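Local coordinates for alpha,alpha-trehalose-phosphate synthase (UDP-forming) (Burkholderia multivorans, PDB 5UOF), which belongs to glycosyltransferase family 20 and has the GT-B architecture, two Rossmann-like domains facing each other across a cleft, at residues V377-V382 and A403-A408; V367-L370 and M374-V377; G264-M269 and R425-P430; V304-P309 and N353-F358. All blocks are in the same frame, centred on the assembly; numbering follows the deposited sequence. Where two conformers were deposited one is given.

Contact 1. Residues V377-V382 and A403-A408; sequences VAKEYV and AELTGA
K379 and E404 form a buried salt bridge, with K379 NZ 2.7 Å from E404 OE1. E404 has two deposited conformers; the bridge is seen in the one described. The ammonium comes from the syn side of the carboxylate, 34° out of its plane. The two side chains cross at about a right angle. K379 is extended beyond CG, which carries NZ from the helix to the loop. Water 1 accepts from K379 NZ at 2.8 Å and makes a weak bond to E404 OE2. Both charges have further partners: the carbonyl of I235 takes K379 NZ, and N448 donates to E404 OE2. This shared network probably keeps the pair ionised.

The contact belongs to the parallel-sheet domain of the GT-B fold. It joins helix 376-384 to the loop between strands 392-396 and 409-411. In that loop L405 is the centre of an inverse gamma turn and begins a type I beta turn that ends at A408, with A408 N bonded to L405 O.

On the apolar side, L405 CD1 lies 4.0 Å from A378 CB and 4.2 Å from K379 CG, low on the lysine chain. L393 of strand 392-396 and N441 of helix 431-447 also touch L405.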
loop_
_atom_site.group_PDB
_atom_site.type_symbol
_atom_site.label_atom_id
_atom_site.label_comp_id
_atom_site.label_asym_id
_atom_site.label_seq_id
_atom_site.Cartn_x
_atom_site.Cartn_y
_atom_site.Cartn_z
ATOM N N VAL A 377 -6.024 11.741 -19.640
ATOM C CA VAL A 377 -6.756 13.005 -19.552
ATOM C C VAL A 377 -5.806 14.152 -19.225
ATOM O O VAL A 377 -5.925 15.242 -19.790
ATOM C CB VAL A 377 -7.911 12.900 -18.535
ATOM C CG1 VAL A 377 -8.392 14.281 -18.104
ATOM C CG2 VAL A 377 -9.063 12.100 -19.141
ATOM N N ALA A 378 -4.828 13.925 -18.335
ATOM C CA ALA A 378 -3.868 14.991 -18.035
ATOM C C ALA A 378 -3.117 15.437 -19.290
ATOM O O ALA A 378 -2.933 16.636 -19.521
ATOM C CB ALA A 378 -2.887 14.534 -16.952
ATOM N N LYS A 379 -2.702 14.483 -20.131
ATOM C CA LYS A 379 -1.958 14.837 -21.334
ATOM C C LYS A 379 -2.872 15.489 -22.364
ATOM O O LYS A 379 -2.480 16.466 -23.024
ATOM C CB LYS A 379 -1.276 13.585 -21.907
ATOM C CG LYS A 379 -0.288 12.940 -20.908
ATOM C CD LYS A 379 0.583 11.878 -21.553
ATOM C CE LYS A 379 1.709 11.426 -20.588
ATOM N NZ LYS A 379 2.632 10.407 -21.206
ATOM N N GLU A 380 -4.090 14.958 -22.511
ATOM C CA GLU A 380 -5.082 15.549 -23.407
ATOM C C GLU A 380 -5.433 16.967 -22.985
ATOM O O GLU A 380 -5.647 17.841 -23.841
ATOM C CB GLU A 380 -6.349 14.699 -23.429
ATOM C CG GLU A 380 -6.148 13.339 -24.070
ATOM C CD GLU A 380 -7.222 12.333 -23.685
ATOM O OE1 GLU A 380 -8.172 12.704 -22.971
ATOM O OE2 GLU A 380 -7.119 11.167 -24.113
ATOM N N TYR A 381 -5.511 17.210 -21.672
ATOM C CA TYR A 381 -5.812 18.553 -21.195
ATOM C C TYR A 381 -4.761 19.548 -21.681
ATOM O O TYR A 381 -5.091 20.592 -22.258
ATOM C CB TYR A 381 -5.916 18.576 -19.660
ATOM C CG TYR A 381 -6.305 19.962 -19.231
ATOM C CD1 TYR A 381 -7.631 20.365 -19.282
ATOM C CD2 TYR A 381 -5.334 20.898 -18.877
ATOM C CE1 TYR A 381 -7.992 21.660 -18.958
ATOM C CE2 TYR A 381 -5.687 22.197 -18.530
ATOM C CZ TYR A 381 -7.024 22.572 -18.586
ATOM O OH TYR A 381 -7.386 23.864 -18.283
ATOM N N VAL A 382 -3.482 19.235 -21.465
ATOM C CA VAL A 382 -2.411 20.133 -21.902
ATOM C C VAL A 382 -2.462 20.314 -23.412
ATOM O O VAL A 382 -2.401 21.436 -23.932
ATOM C CB VAL A 382 -1.045 19.586 -21.449
ATOM C CG1 VAL A 382 0.107 20.390 -22.062
ATOM C CG2 VAL A 382 -0.949 19.575 -19.922
ATOM N N ALA A 403 5.490 12.106 -13.735
ATOM C CA ALA A 403 6.918 11.995 -13.998
ATOM C C ALA A 403 7.332 12.797 -15.222
ATOM O O ALA A 403 8.512 13.127 -15.367
ATOM C CB ALA A 403 7.292 10.521 -14.189
ATOM N N GLU A 404 6.388 13.121 -16.093
ATOM C CA GLU A 404 6.653 13.843 -17.334
ATOM C C GLU A 404 6.168 15.279 -17.307
ATOM O O GLU A 404 6.878 16.181 -17.772
ATOM C CB GLU A 404 5.985 13.125 -18.515
ATOM C CG GLU A 404 6.545 11.747 -18.812
ATOM C CD GLU A 404 5.747 11.010 -19.878
ATOM O OE1 GLU A 404 4.785 10.285 -19.525
ATOM O OE2 GLU A 404 6.084 11.173 -21.074
ATOM N N LEU A 405 4.967 15.511 -16.780
ATOM C CA LEU A 405 4.332 16.828 -16.838
ATOM C C LEU A 405 4.822 17.691 -15.677
ATOM O O LEU A 405 4.091 18.034 -14.746
ATOM C CB LEU A 405 2.816 16.679 -16.850
ATOM C CG LEU A 405 2.291 15.854 -18.044
ATOM C CD1 LEU A 405 0.773 15.730 -17.999
ATOM C CD2 LEU A 405 2.747 16.440 -19.390
ATOM N N THR A 406 6.103 18.051 -15.764
ATOM C CA THR A 406 6.748 18.791 -14.687
ATOM C C THR A 406 6.242 20.221 -14.571
ATOM O O THR A 406 6.514 20.871 -13.553
ATOM C CB THR A 406 8.264 18.787 -14.894
ATOM O OG1 THR A 406 8.572 19.302 -16.193
ATOM C CG2 THR A 406 8.810 17.356 -14.770
ATOM N N GLY A 407 5.511 20.717 -15.571
ATOM C CA GLY A 407 4.902 22.035 -15.485
ATOM C C GLY A 407 3.551 22.054 -14.802
ATOM O O GLY A 407 2.988 23.128 -14.583
ATOM N N ALA A 408 2.994 20.888 -14.481
ATOM C CA ALA A 408 1.772 20.859 -13.690
ATOM C C ALA A 408 2.042 21.369 -12.284
ATOM O O ALA A 408 3.171 21.328 -11.794
ATOM C CB ALA A 408 1.208 19.437 -13.605
HETATM O O HOH W 1 3.725 11.695 -23.444
#

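Contact 2. Residues V367-L370 and M374-V377; sequences VTPL and MNLV
V367 CG1 packs against the side-chain amide of N375, 3.2 Å from OD1 and 3.5 Å from ND2. The methyl lies over one face of the amide, nearer its oxygen. P369 adds to this on the nitrogen arm, with its CG 3.9 Å from N375 ND2. The other methyl of V367 turns to the helix, and CG2 lies 4.1 Å from V377 CG1. The two valines meet branch to branch through these methyls alone. No hydrogen bond joins 367-370 to 374-377.

The next shell fixes the amide. N375 is the N-cap of helix 376-384, and its OD1 accepts from the backbone N of A378. D372 OD2 takes the ND2 end. With chi1 at -163°, CG stands opposite the backbone N, and the amide reaches over V367 and P369 while it caps the helix. D372 OD1 also accepts from M374 N, so one carboxylate holds both the loop before the helix and the amide that caps it. On the sheet side, V367 bonds through its backbone to V394 and S396 of strand 392-396.

The arrangement is a strand-to-helix connection of the Rossmann-like parallel sheet, in which strand 364-367 leads into helix 376-384. The polar ends of the buried amide are satisfied by the helix start and D372. V367 and P369 give it apolar contact alone, so hydrogen bonds outside this pair set its orientation.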
loop_
_atom_site.group_PDB
_atom_site.type_symbol
_atom_site.label_atom_id
_atom_site.label_comp_id
_atom_site.label_asym_id
_atom_site.label_seq_id
_atom_site.Cartn_x
_atom_site.Cartn_y
_atom_site.Cartn_z
ATOM N N VAL A 367 -6.906 17.096 -12.308
ATOM C CA VAL A 367 -6.665 15.677 -12.573
ATOM C C VAL A 367 -5.860 15.077 -11.427
ATOM O O VAL A 367 -4.634 14.942 -11.512
ATOM C CB VAL A 367 -5.935 15.504 -13.919
ATOM C CG1 VAL A 367 -5.839 14.034 -14.301
ATOM C CG2 VAL A 367 -6.632 16.305 -15.011
ATOM N N THR A 368 -6.525 14.702 -10.345
ATOM C CA THR A 368 -5.815 14.328 -9.119
ATOM C C THR A 368 -6.277 12.973 -8.586
ATOM O O THR A 368 -6.697 12.855 -7.428
ATOM C CB THR A 368 -5.969 15.430 -8.072
ATOM O OG1 THR A 368 -7.354 15.612 -7.755
ATOM C CG2 THR A 368 -5.392 16.770 -8.596
ATOM N N PRO A 369 -6.150 11.909 -9.389
ATOM C CA PRO A 369 -6.491 10.571 -8.888
ATOM C C PRO A 369 -5.578 10.164 -7.749
ATOM O O PRO A 369 -4.429 10.600 -7.668
ATOM C CB PRO A 369 -6.264 9.661 -10.105
ATOM C CG PRO A 369 -5.202 10.394 -10.917
ATOM C CD PRO A 369 -5.592 11.860 -10.753
ATOM N N LEU A 370 -6.093 9.283 -6.882
ATOM C CA LEU A 370 -5.273 8.763 -5.790
ATOM C C LEU A 370 -4.137 7.897 -6.311
ATOM O O LEU A 370 -3.079 7.821 -5.679
ATOM C CB LEU A 370 -6.128 7.954 -4.816
ATOM C CG LEU A 370 -7.341 8.712 -4.289
ATOM C CD1 LEU A 370 -8.095 7.854 -3.267
ATOM C CD2 LEU A 370 -6.920 10.068 -3.700
ATOM N N MET A 374 -0.987 6.125 -15.541
ATOM C CA MET A 374 -0.486 7.197 -16.393
ATOM C C MET A 374 -1.399 8.408 -16.272
ATOM O O MET A 374 -1.011 9.415 -15.676
ATOM C CB MET A 374 -0.363 6.708 -17.850
ATOM C CG MET A 374 0.109 7.779 -18.850
ATOM S SD MET A 374 1.659 8.571 -18.351
ATOM C CE MET A 374 2.769 7.163 -18.201
ATOM N N ASN A 375 -2.621 8.275 -16.801
ATOM C CA ASN A 375 -3.685 9.275 -16.902
ATOM C C ASN A 375 -3.529 10.077 -18.185
ATOM O O ASN A 375 -2.788 11.067 -18.241
ATOM C CB ASN A 375 -3.766 10.219 -15.700
ATOM C CG ASN A 375 -5.086 10.943 -15.660
ATOM O OD1 ASN A 375 -5.352 11.783 -16.515
ATOM N ND2 ASN A 375 -5.943 10.584 -14.712
ATOM N N LEU A 376 -4.247 9.653 -19.225
ATOM C CA LEU A 376 -4.184 10.353 -20.500
ATOM C C LEU A 376 -5.024 11.624 -20.516
ATOM O O LEU A 376 -4.746 12.522 -21.319
ATOM C CB LEU A 376 -4.613 9.410 -21.631
ATOM C CG LEU A 376 -3.704 8.179 -21.788
ATOM C CD1 LEU A 376 -4.283 7.201 -22.799
ATOM C CD2 LEU A 376 -2.284 8.582 -22.186
ATOM N N VAL A 377 -6.024 11.741 -19.640
ATOM C CA VAL A 377 -6.756 13.005 -19.552
ATOM C C VAL A 377 -5.806 14.152 -19.225
ATOM O O VAL A 377 -5.925 15.242 -19.790
ATOM C CB VAL A 377 -7.911 12.900 -18.535
ATOM C CG1 VAL A 377 -8.392 14.281 -18.104
ATOM C CG2 VAL A 377 -9.063 12.100 -19.141
#

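Contact 3. Residues G264-M269 and R425-P430; sequences GRKLVM and RALSMP. With EDO (1,2-ethanediol), chain E.
L427 reaches strand 266-271 through its torsions: chi1 of -74° puts CG opposite its carbonyl carbon, and chi2 of 162° sends CD1 on in line and leaves CD2 as the side branch, which meets K266 and V268. The leucine is on helix 416-428, which packs against the six-stranded parallel sheet of this Rossmann-like domain. The strand is one of the inner strands of that sheet.

L427 CD2 is the single atom that meets both strand residues. It lies 3.9 Å from K266 CB and 4.1 Å from V268 CG2. The V268 and L427 side chains cross at about a right angle. V364 on the neighbouring strand 364-367 touches both of them, and W297 also packs on L427. The leucine therefore sits among side chains from two strands and a loop.

K266 bends at chi2, -82°, and then runs extended to NZ. This leads the ammonium past the leucine to water 2, which accepts from K266 NZ at 2.8 Å. The same water is only 2.5 Å from L427 O. That distance is short, so the bridge from K266 to L427 is doubtful in detail. No direct hydrogen bond links the segments.

Near the start of the strand lies a 1,2-ethanediol, probably from the crystallisation liquor. It donates to the backbone carbonyl of R265, with EDO O1 3.1 Å from R265 O. It is also hydrogen-bonded to Q363 OE1.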
loop_
_atom_site.group_PDB
_atom_site.type_symbol
_atom_site.label_atom_id
_atom_site.label_comp_id
_atom_site.label_asym_id
_atom_site.label_seq_id
_atom_site.Cartn_x
_atom_site.Cartn_y
_atom_site.Cartn_z
ATOM N N GLY A 264 -19.148 34.010 -18.280
ATOM C CA GLY A 264 -17.905 34.665 -17.947
ATOM C C GLY A 264 -17.163 34.065 -16.770
ATOM O O GLY A 264 -16.030 34.481 -16.491
ATOM N N ARG A 265 -17.761 33.118 -16.062
ATOM C CA ARG A 265 -17.061 32.483 -14.959
ATOM C C ARG A 265 -15.898 31.644 -15.475
ATOM O O ARG A 265 -15.925 31.131 -16.597
ATOM C CB ARG A 265 -18.018 31.598 -14.159
ATOM C CG ARG A 265 -19.137 32.384 -13.528
ATOM C CD ARG A 265 -20.067 31.509 -12.727
ATOM N NE ARG A 265 -21.189 32.311 -12.255
ATOM C CZ ARG A 265 -22.436 32.173 -12.683
ATOM N NH1 ARG A 265 -22.733 31.237 -13.577
ATOM N NH2 ARG A 265 -23.387 32.961 -12.198
ATOM N N LYS A 266 -14.876 31.496 -14.631
ATOM C CA LYS A 266 -13.800 30.550 -14.904
ATOM C C LYS A 266 -14.322 29.122 -14.813
ATOM O O LYS A 266 -15.312 28.841 -14.136
ATOM C CB LYS A 266 -12.652 30.740 -13.911
ATOM C CG LYS A 266 -12.069 32.142 -13.870
ATOM C CD LYS A 266 -11.069 32.379 -14.977
ATOM C CE LYS A 266 -10.372 33.730 -14.788
ATOM N NZ LYS A 266 -9.252 33.936 -15.753
ATOM N N LEU A 267 -13.641 28.216 -15.511
ATOM C CA LEU A 267 -14.075 26.837 -15.654
ATOM C C LEU A 267 -12.944 25.908 -15.243
ATOM O O LEU A 267 -11.831 26.005 -15.780
ATOM C CB LEU A 267 -14.507 26.549 -17.097
ATOM C CG LEU A 267 -14.747 25.082 -17.474
ATOM C CD1 LEU A 267 -15.902 24.497 -16.678
ATOM C CD2 LEU A 267 -15.014 24.952 -18.975
ATOM N N VAL A 268 -13.228 25.026 -14.281
ATOM C CA VAL A 268 -12.346 23.920 -13.910
ATOM C C VAL A 268 -12.946 22.650 -14.503
ATOM O O VAL A 268 -14.120 22.345 -14.262
ATOM C CB VAL A 268 -12.207 23.802 -12.381
ATOM C CG1 VAL A 268 -11.242 22.672 -12.006
ATOM C CG2 VAL A 268 -11.735 25.123 -11.794
ATOM N N MET A 269 -12.160 21.917 -15.293
ATOM C CA MET A 269 -12.627 20.695 -15.941
ATOM C C MET A 269 -12.009 19.487 -15.259
ATOM O O MET A 269 -10.829 19.507 -14.892
ATOM C CB MET A 269 -12.257 20.656 -17.432
ATOM C CG MET A 269 -13.137 21.490 -18.342
ATOM S SD MET A 269 -14.848 20.929 -18.446
ATOM C CE MET A 269 -14.614 19.268 -19.046
ATOM N N ARG A 425 -4.311 28.893 -6.743
ATOM C CA ARG A 425 -3.134 29.372 -7.451
ATOM C C ARG A 425 -3.311 29.232 -8.957
ATOM O O ARG A 425 -2.976 30.144 -9.724
ATOM C CB ARG A 425 -1.901 28.599 -6.998
ATOM C CG ARG A 425 -0.657 29.030 -7.723
ATOM C CD ARG A 425 0.604 28.465 -7.113
ATOM N NE ARG A 425 1.759 28.828 -7.927
ATOM C CZ ARG A 425 2.953 28.271 -7.812
ATOM N NH1 ARG A 425 3.167 27.319 -6.895
ATOM N NH2 ARG A 425 3.928 28.672 -8.620
ATOM N N ALA A 426 -3.851 28.095 -9.392
ATOM C CA ALA A 426 -4.089 27.871 -10.817
ATOM C C ALA A 426 -5.036 28.919 -11.400
ATOM O O ALA A 426 -4.810 29.430 -12.506
ATOM C CB ALA A 426 -4.656 26.469 -11.023
ATOM N N LEU A 427 -6.113 29.234 -10.681
ATOM C CA LEU A 427 -7.116 30.146 -11.216
ATOM C C LEU A 427 -6.585 31.565 -11.358
ATOM O O LEU A 427 -7.061 32.313 -12.218
ATOM C CB LEU A 427 -8.361 30.136 -10.328
ATOM C CG LEU A 427 -9.263 28.899 -10.405
ATOM C CD1 LEU A 427 -10.186 28.809 -9.197
ATOM C CD2 LEU A 427 -10.054 28.865 -11.738
ATOM N N SER A 428 -5.624 31.973 -10.533
ATOM C CA SER A 428 -5.092 33.328 -10.568
ATOM C C SER A 428 -3.713 33.414 -11.209
ATOM O O SER A 428 -3.114 34.494 -11.209
ATOM C CB SER A 428 -5.055 33.908 -9.151
ATOM O OG SER A 428 -6.359 34.257 -8.714
ATOM N N MET A 429 -3.200 32.317 -11.767
ATOM C CA MET A 429 -1.814 32.293 -12.220
ATOM C C MET A 429 -1.589 33.289 -13.357
ATOM O O MET A 429 -2.354 33.294 -14.336
ATOM C CB MET A 429 -1.413 30.884 -12.670
ATOM C CG MET A 429 0.088 30.765 -12.891
ATOM S SD MET A 429 0.588 29.111 -13.360
ATOM C CE MET A 429 0.386 28.217 -11.805
ATOM N N PRO A 430 -0.568 34.150 -13.263
ATOM C CA PRO A 430 -0.290 35.087 -14.357
ATOM C C PRO A 430 0.010 34.353 -15.653
ATOM O O PRO A 430 0.573 33.258 -15.653
ATOM C CB PRO A 430 0.942 35.854 -13.867
ATOM C CG PRO A 430 0.860 35.769 -12.363
ATOM C CD PRO A 430 0.299 34.390 -12.092
HETATM C C1 EDO E . -15.601 30.306 -20.585
HETATM O O1 EDO E . -16.609 30.497 -19.585
HETATM C C2 EDO E . -14.324 29.872 -19.880
HETATM O O2 EDO E . -14.095 30.770 -18.791
HETATM O O HOH W 2 -7.984 31.730 -14.493
#

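Contact 4. Residues V304-P309 and N353-F358; sequences VQIAPP and NLLMAF
A helix packs on a parallel sheet here, within the Rossmann-like domain that carries strands 301-306 and 343-346. Helix 352-361 lays L355 and F358 against I306, near the end of strand 301-306. The contact is wholly apolar across the two segments.

I306 CD1 does the touching. With chi2 at 165°, the ethyl arm extends from the strand toward the helix. CD1 comes 3.7 Å from L355 CD2, and the two side chains approach at a slant. The same methyl lies 4.2 Å from F358 CD2, where it meets the ring obliquely. L355 and F358 are one helical turn apart, so a single methyl fits against both. One face of the F358 ring has L354 O 3.3 Å above its plane, offset toward the rim. M269 of the adjacent strand touches both I306 and F358, and Y350 touches I306 and L355.

Q305, the neighbour of I306 in the strand, has its amide tied to S270 and D272 as well. Its NE2 also donates to the carbonyl of I306: Q305 NE2 to I306 O is 3.1 Å, with an N-H...O angle of 146° and the donor 55° out of the carbonyl plane.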
loop_
_atom_site.group_PDB
_atom_site.type_symbol
_atom_site.label_atom_id
_atom_site.label_comp_id
_atom_site.label_asym_id
_atom_site.label_seq_id
_atom_site.Cartn_x
_atom_site.Cartn_y
_atom_site.Cartn_z
ATOM N N VAL A 304 -16.782 21.548 -13.519
ATOM C CA VAL A 304 -17.525 20.584 -14.318
ATOM C C VAL A 304 -16.821 19.244 -14.165
ATOM O O VAL A 304 -15.665 19.097 -14.576
ATOM C CB VAL A 304 -17.607 21.009 -15.793
ATOM C CG1 VAL A 304 -18.172 19.873 -16.651
ATOM C CG2 VAL A 304 -18.496 22.221 -15.935
ATOM N N GLN A 305 -17.503 18.281 -13.550
ATOM C CA GLN A 305 -17.017 16.908 -13.422
ATOM C C GLN A 305 -17.825 16.030 -14.364
ATOM O O GLN A 305 -19.038 15.876 -14.189
ATOM C CB GLN A 305 -17.141 16.399 -11.985
ATOM C CG GLN A 305 -16.778 14.914 -11.841
ATOM C CD GLN A 305 -15.295 14.674 -11.971
ATOM O OE1 GLN A 305 -14.509 15.234 -11.211
ATOM N NE2 GLN A 305 -14.898 13.846 -12.943
ATOM N N ILE A 306 -17.154 15.463 -15.362
ATOM C CA ILE A 306 -17.767 14.529 -16.288
ATOM C C ILE A 306 -17.316 13.137 -15.884
ATOM O O ILE A 306 -16.132 12.918 -15.605
ATOM C CB ILE A 306 -17.383 14.849 -17.742
ATOM C CG1 ILE A 306 -17.995 16.196 -18.142
ATOM C CG2 ILE A 306 -17.840 13.729 -18.695
ATOM C CD1 ILE A 306 -17.400 16.786 -19.404
ATOM N N ALA A 307 -18.265 12.211 -15.815
ATOM C CA ALA A 307 -17.987 10.819 -15.460
ATOM C C ALA A 307 -18.693 9.945 -16.484
ATOM O O ALA A 307 -19.907 9.702 -16.370
ATOM C CB ALA A 307 -18.442 10.495 -14.041
ATOM N N PRO A 308 -17.987 9.499 -17.515
ATOM C CA PRO A 308 -18.589 8.604 -18.494
ATOM C C PRO A 308 -19.101 7.355 -17.802
ATOM O O PRO A 308 -18.346 6.700 -17.073
ATOM C CB PRO A 308 -17.425 8.280 -19.446
ATOM C CG PRO A 308 -16.415 9.375 -19.215
ATOM C CD PRO A 308 -16.565 9.772 -17.786
ATOM N N PRO A 309 -20.379 7.024 -17.962
ATOM C CA PRO A 309 -20.934 5.873 -17.237
ATOM C C PRO A 309 -20.219 4.577 -17.600
ATOM O O PRO A 309 -19.867 4.339 -18.757
ATOM C CB PRO A 309 -22.400 5.849 -17.683
ATOM C CG PRO A 309 -22.687 7.262 -18.105
ATOM C CD PRO A 309 -21.411 7.742 -18.731
ATOM N N ASN A 353 -13.801 14.737 -29.190
ATOM C CA ASN A 353 -13.337 16.045 -29.648
ATOM C C ASN A 353 -14.077 17.178 -28.953
ATOM O O ASN A 353 -13.526 18.278 -28.809
ATOM C CB ASN A 353 -13.474 16.155 -31.160
ATOM C CG ASN A 353 -12.422 15.358 -31.886
ATOM O OD1 ASN A 353 -11.578 14.713 -31.260
ATOM N ND2 ASN A 353 -12.458 15.396 -33.211
ATOM N N LEU A 354 -15.321 16.935 -28.531
ATOM C CA LEU A 354 -16.024 17.908 -27.702
ATOM C C LEU A 354 -15.313 18.111 -26.368
ATOM O O LEU A 354 -15.154 19.248 -25.907
ATOM C CB LEU A 354 -17.469 17.450 -27.484
ATOM C CG LEU A 354 -18.520 18.494 -27.120
ATOM C CD1 LEU A 354 -18.679 19.507 -28.248
ATOM C CD2 LEU A 354 -19.847 17.825 -26.802
ATOM N N LEU A 355 -14.887 17.014 -25.723
ATOM C CA LEU A 355 -14.140 17.141 -24.476
ATOM C C LEU A 355 -12.890 17.985 -24.675
ATOM O O LEU A 355 -12.538 18.796 -23.810
ATOM C CB LEU A 355 -13.751 15.765 -23.923
ATOM C CG LEU A 355 -14.858 14.830 -23.436
ATOM C CD1 LEU A 355 -14.240 13.561 -22.864
ATOM C CD2 LEU A 355 -15.740 15.515 -22.400
ATOM N N MET A 356 -12.196 17.798 -25.802
ATOM C CA MET A 356 -11.004 18.604 -26.048
ATOM C C MET A 356 -11.366 20.082 -26.157
ATOM O O MET A 356 -10.659 20.945 -25.617
ATOM C CB MET A 356 -10.271 18.130 -27.309
ATOM C CG MET A 356 -9.938 16.616 -27.338
ATOM S SD MET A 356 -9.017 16.065 -25.879
ATOM C CE MET A 356 -9.157 14.289 -26.033
ATOM N N ALA A 357 -12.480 20.390 -26.834
ATOM C CA ALA A 357 -12.941 21.775 -26.897
ATOM C C ALA A 357 -13.311 22.305 -25.513
ATOM O O ALA A 357 -13.060 23.480 -25.211
ATOM C CB ALA A 357 -14.121 21.898 -27.868
ATOM N N PHE A 358 -13.904 21.462 -24.655
ATOM C CA PHE A 358 -14.157 21.892 -23.279
ATOM C C PHE A 358 -12.844 22.161 -22.556
ATOM O O PHE A 358 -12.726 23.138 -21.806
ATOM C CB PHE A 358 -14.943 20.838 -22.491
ATOM C CG PHE A 358 -16.313 20.524 -23.031
ATOM C CD1 PHE A 358 -17.002 21.404 -23.843
ATOM C CD2 PHE A 358 -16.920 19.318 -22.686
ATOM C CE1 PHE A 358 -18.276 21.082 -24.317
ATOM C CE2 PHE A 358 -18.177 18.992 -23.149
ATOM C CZ PHE A 358 -18.855 19.867 -23.976
#

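From the N terminus, contact 3 opens first at strand 266-271 and closes last at helix 416-428. All the others nest inside its loop. Contact 4 opens and closes next. Contacts 2 and 1 follow it in series. Contact 2 closes the short loop from strand 364-367 into helix 376-384. Contact 1 opens on V377, where contact 2 ends. No two loops cross. Contacts 3 and 4 meet through neighbouring strands, where V268 O and V304 N probably hydrogen-bond. Contacts 1 and 4 touch through E380 and M356. Contacts 3 and 4 tie helices to the parallel sheet, contact 2 a strand end to the next helix, and contact 1 that helix to a loop between two strands.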